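Local coordinates for protein 2-aminomuconic 6-semialdehyde dehydrogenase (Pseudomonas sp., PDB 7BZV) that probably oxidises 2-aminomuconic 6-semialdehyde with NAD+ in the meta-cleavage breakdown of 2-aminophenol, working as a tetramer of aldehyde dehydrogenase subunits, at residues B[73-78]-B[190-195]; B[155-160]-B[183-188]. All coordinates share one frame; numbering follows the deposited sequence.

Contact 1 of 2, residues B[73-78]-B[190-195]; sequences ANEMER and AEVMEA
Glu-75 and Val-192 meet where the helical segments 73-78 and 190-195 pass at 122°, their axes 9.6 Å apart at closest approach. This is helix-on-helix packing in the aldehyde dehydrogenase fold: helix 62-78 lies against helix 184-196, the crossover helix between parallel strands 173-177 and 203-205. The joint illustrates how a charged residue can serve a partly apolar interface with its methylenes. The two side chains run alongside one another head to tail, so that CG of Glu-75 lies 3.5 Å from CG1 of Val-192. Beside them Met-76 lies roughly perpendicular to Val-192, its CG touching the same methyl more loosely. The glutamate chain turns about its CB-CG bond (chi2 65°), which carries the carboxylate to Arg-78 of its own helix, to be held side-on. NE of Arg-78 reaches OE1 of Glu-75 at 2.9 Å and NH2 reaches OE2 at 3.1 Å, both on the syn side and tilted somewhat out of the carboxylate plane. With an alanine at Glu-75, the Arg-78 guanidinium would probably lose its carboxylate mate and the Val-192 methyls part of their cover. At the more open end, Glu-75 OE2 lies 3.9 Å from the CB methyl of Ala-195.

Contact 2 of 2, residues B[155-160]-B[183-188]; sequences LPLLLL and PGTATL
Leu-157 and Thr-185 lie aslant one another at the heart of this contact between the first turns of two helices, with their CA atoms 5.8 Å apart. The helix axes pass at 9.2 Å and their directions differ by 55°. Thr-185 points its CB at the other helix, and with chi1 at 47° its hydroxyl lies between its own backbone N and carbonyl carbon. From there OG1 is set against the start of helix 156-169, 3.7 Å from CB of Leu-157 and 3.8 Å from CB of Pro-156. CB of Leu-157 lies alongside the threonine, and its CD1 branch approaches Thr-185 CB at 4.0 Å. One turn on, Leu-160 extends with CG opposite its backbone N (chi1 175°), which carries CD2 across to the methyl of Ala-186, CB, at 3.6 Å. The Thr-185 hydroxyl and the N of Leu-157 are both met by Glu-87 of helix 80-91: OE1 bonds the former, OE2 the latter. One carboxylate thus ties both helix starts together, and the N-terminal end of helix 156-169 would probably favour its negative charge. At the beginning of segment 183-188 the O of Pro-183 accepts hydrogen bonds from N and OG1 of Thr-187, the hydroxyl lying above the carbonyl plane at 2.9 Å and also bonded to His-207. Both helices are crossovers of a beta-alpha-beta succession: helix 156-169 joins parallel strands 134-150 and 173-177, and helix 184-196 leads on to strand 203-205. Helix 80-91 packs on Pro-156 and Leu-188, while helix 95-119 covers Leu-158.

In the fold
Helix 184-196 is common to both contacts: its first turn, within 183-188, packs on helix 156-169 in contact 2, and its later turns, within 190-195, pack on helix 62-78 in contact 1. The contact centres are about 13 Å apart, yet they touch where CE of Met-76 meets CD2 of Leu-157 at 3.9 Å. In sequence, contact 2 falls between the segments of contact 1. Contact 2 is wholly buried, its centre about 11 Å from that of the chain; contact 1 is partly buried, about 21 Å out. Helix 95-119 borders both. Helices 156-169 and 184-196 alternate with parallel strands, as in the NAD-binding domain of aldehyde dehydrogenases, so both contacts probably belong to it.

Contact 1 of 2, residues B[73-78]-B[190-195]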
# COMPACT_ATOMS: atom_id res chain seq x y z
N ALA B 73 -13.16 24.21 3.71
CA ALA B 73 -12.42 24.75 2.58
C ALA B 73 -13.31 25.64 1.71
O ALA B 73 -12.87 26.69 1.23
CB ALA B 73 -11.82 23.63 1.75
N ASN B 74 -14.55 25.22 1.45
CA ASN B 74 -15.44 26.02 0.62
C ASN B 74 -15.71 27.38 1.27
O ASN B 74 -15.74 28.40 0.58
CB ASN B 74 -16.76 25.30 0.38
CG ASN B 74 -16.65 24.12 -0.62
OD1 ASN B 74 -15.68 24.01 -1.37
ND2 ASN B 74 -17.62 23.24 -0.57
N GLU B 75 -15.90 27.41 2.59
CA GLU B 75 -16.15 28.68 3.26
C GLU B 75 -14.90 29.55 3.26
O GLU B 75 -14.99 30.77 3.05
CB GLU B 75 -16.66 28.44 4.68
CG GLU B 75 -16.81 29.69 5.52
CD GLU B 75 -17.88 30.66 5.01
OE1 GLU B 75 -18.44 30.45 3.92
OE2 GLU B 75 -18.14 31.65 5.72
N MET B 76 -13.71 28.96 3.46
CA MET B 76 -12.48 29.72 3.30
C MET B 76 -12.39 30.33 1.91
O MET B 76 -11.96 31.48 1.75
CB MET B 76 -11.26 28.83 3.54
CG MET B 76 -11.12 28.39 5.00
SD MET B 76 -9.72 27.25 5.19
CE MET B 76 -8.31 28.33 4.89
N GLU B 77 -12.72 29.56 0.88
CA GLU B 77 -12.64 30.10 -0.47
C GLU B 77 -13.62 31.25 -0.66
O GLU B 77 -13.28 32.28 -1.25
CB GLU B 77 -12.92 28.99 -1.47
CG GLU B 77 -12.51 29.29 -2.90
CD GLU B 77 -12.31 27.99 -3.65
OE1 GLU B 77 -13.34 27.30 -3.83
OE2 GLU B 77 -11.16 27.64 -3.99
N ARG B 78 -14.84 31.11 -0.15
CA ARG B 78 -15.82 32.19 -0.23
C ARG B 78 -15.31 33.45 0.44
O ARG B 78 -15.63 34.56 0.00
CB ARG B 78 -17.13 31.77 0.40
CG ARG B 78 -18.28 32.75 0.17
CD ARG B 78 -19.49 32.42 1.02
NE ARG B 78 -19.34 32.73 2.45
CZ ARG B 78 -19.40 33.95 2.98
NH1 ARG B 78 -19.59 35.01 2.20
NH2 ARG B 78 -19.26 34.11 4.29
N ALA B 190 -11.27 30.45 12.84
CA ALA B 190 -12.29 30.17 13.85
C ALA B 190 -13.66 30.67 13.41
O ALA B 190 -14.68 29.99 13.62
CB ALA B 190 -11.89 30.79 15.19
N GLU B 191 -13.72 31.86 12.80
CA GLU B 191 -15.00 32.33 12.28
C GLU B 191 -15.56 31.34 11.27
O GLU B 191 -16.76 31.04 11.27
CB GLU B 191 -14.85 33.72 11.65
CG GLU B 191 -14.45 34.80 12.66
CD GLU B 191 -14.40 36.21 12.06
OE1 GLU B 191 -14.77 36.40 10.89
OE2 GLU B 191 -14.00 37.15 12.78
N VAL B 192 -14.70 30.78 10.43
CA VAL B 192 -15.15 29.80 9.44
C VAL B 192 -15.68 28.55 10.13
O VAL B 192 -16.74 28.02 9.76
CB VAL B 192 -14.02 29.47 8.47
CG1 VAL B 192 -14.38 28.23 7.62
CG2 VAL B 192 -13.73 30.64 7.60
N MET B 193 -14.94 28.05 11.12
CA MET B 193 -15.41 26.87 11.83
C MET B 193 -16.80 27.12 12.40
O MET B 193 -17.70 26.28 12.29
CB MET B 193 -14.44 26.50 12.95
CG MET B 193 -13.04 26.28 12.41
SD MET B 193 -13.18 24.64 11.56
CE MET B 193 -11.46 24.71 10.86
N GLU B 194 -17.01 28.28 12.99
CA GLU B 194 -18.31 28.60 13.56
C GLU B 194 -19.36 28.71 12.47
O GLU B 194 -20.48 28.23 12.65
CB GLU B 194 -18.19 29.90 14.36
CG GLU B 194 -19.50 30.49 14.80
CD GLU B 194 -19.29 31.82 15.49
OE1 GLU B 194 -18.80 32.76 14.83
OE2 GLU B 194 -19.57 31.90 16.70
N ALA B 195 -19.01 29.31 11.32
CA ALA B 195 -20.00 29.53 10.27
C ALA B 195 -20.51 28.22 9.68
O ALA B 195 -21.71 28.08 9.43
CB ALA B 195 -19.42 30.40 9.16

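Contact 2 of 2, residues B[155-160]-B[183-188]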
# COMPACT_ATOMS: atom_id res chain seq x y z
N LEU B 155 4.42 31.62 7.67
CA LEU B 155 3.34 31.15 6.80
C LEU B 155 2.15 30.89 7.71
O LEU B 155 1.78 29.74 7.96
CB LEU B 155 3.77 29.89 6.04
CG LEU B 155 5.01 29.99 5.16
CD1 LEU B 155 5.49 28.52 4.92
CD2 LEU B 155 4.85 30.73 3.84
N PRO B 156 1.53 31.95 8.25
CA PRO B 156 0.53 31.75 9.31
C PRO B 156 -0.61 30.82 8.91
O PRO B 156 -0.86 29.81 9.59
CB PRO B 156 0.02 33.18 9.61
CG PRO B 156 1.11 34.09 9.14
CD PRO B 156 1.75 33.38 7.95
N LEU B 157 -1.35 31.13 7.84
CA LEU B 157 -2.48 30.28 7.51
C LEU B 157 -2.02 28.92 6.99
O LEU B 157 -2.58 27.89 7.37
CB LEU B 157 -3.38 30.94 6.46
CG LEU B 157 -4.61 30.13 6.08
CD1 LEU B 157 -5.60 30.05 7.23
CD2 LEU B 157 -5.26 30.76 4.85
N LEU B 158 -1.03 28.91 6.11
CA LEU B 158 -0.63 27.68 5.44
C LEU B 158 -0.17 26.61 6.45
O LEU B 158 -0.65 25.46 6.41
CB LEU B 158 0.47 28.01 4.44
CG LEU B 158 0.96 26.91 3.49
CD1 LEU B 158 1.80 27.61 2.39
CD2 LEU B 158 1.77 25.92 4.17
N LEU B 159 0.75 26.96 7.35
CA LEU B 159 1.25 25.99 8.34
C LEU B 159 0.22 25.70 9.43
O LEU B 159 0.21 24.60 9.99
CB LEU B 159 2.55 26.49 8.97
CG LEU B 159 3.73 26.39 7.98
CD1 LEU B 159 5.02 26.99 8.57
CD2 LEU B 159 3.96 24.95 7.52
N LEU B 160 -0.64 26.66 9.76
CA LEU B 160 -1.76 26.35 10.63
C LEU B 160 -2.65 25.27 10.03
O LEU B 160 -2.93 24.25 10.69
CB LEU B 160 -2.57 27.62 10.92
CG LEU B 160 -3.86 27.43 11.72
CD1 LEU B 160 -3.55 26.78 13.07
CD2 LEU B 160 -4.60 28.77 11.93
N PRO B 183 -1.95 36.95 14.26
CA PRO B 183 -3.19 36.39 14.83
C PRO B 183 -4.37 36.33 13.87
O PRO B 183 -5.35 35.62 14.16
CB PRO B 183 -3.51 37.36 15.98
CG PRO B 183 -2.94 38.72 15.46
CD PRO B 183 -1.67 38.33 14.75
N GLY B 184 -4.33 37.04 12.76
CA GLY B 184 -5.52 37.28 11.95
C GLY B 184 -6.13 36.08 11.26
O GLY B 184 -7.32 35.77 11.46
N THR B 185 -5.36 35.41 10.41
CA THR B 185 -5.98 34.32 9.65
C THR B 185 -6.44 33.22 10.59
O THR B 185 -7.43 32.54 10.29
CB THR B 185 -5.03 33.80 8.56
OG1 THR B 185 -3.71 33.57 9.04
CG2 THR B 185 -4.94 34.85 7.43
N ALA B 186 -5.77 33.05 11.74
CA ALA B 186 -6.21 32.03 12.68
C ALA B 186 -7.56 32.41 13.28
O ALA B 186 -8.43 31.55 13.47
CB ALA B 186 -5.19 31.84 13.81
N THR B 187 -7.74 33.70 13.56
CA THR B 187 -9.04 34.14 14.05
C THR B 187 -10.11 34.01 12.96
O THR B 187 -11.24 33.61 13.25
CB THR B 187 -8.94 35.58 14.56
OG1 THR B 187 -7.86 35.64 15.51
CG2 THR B 187 -10.24 36.01 15.22
N LEU B 188 -9.78 34.33 11.70
CA LEU B 188 -10.75 34.12 10.63
C LEU B 188 -11.06 32.63 10.46
O LEU B 188 -12.20 32.24 10.18
CB LEU B 188 -10.23 34.69 9.32
CG LEU B 188 -10.05 36.22 9.31
CD1 LEU B 188 -9.49 36.71 7.99
CD2 LEU B 188 -11.35 36.93 9.62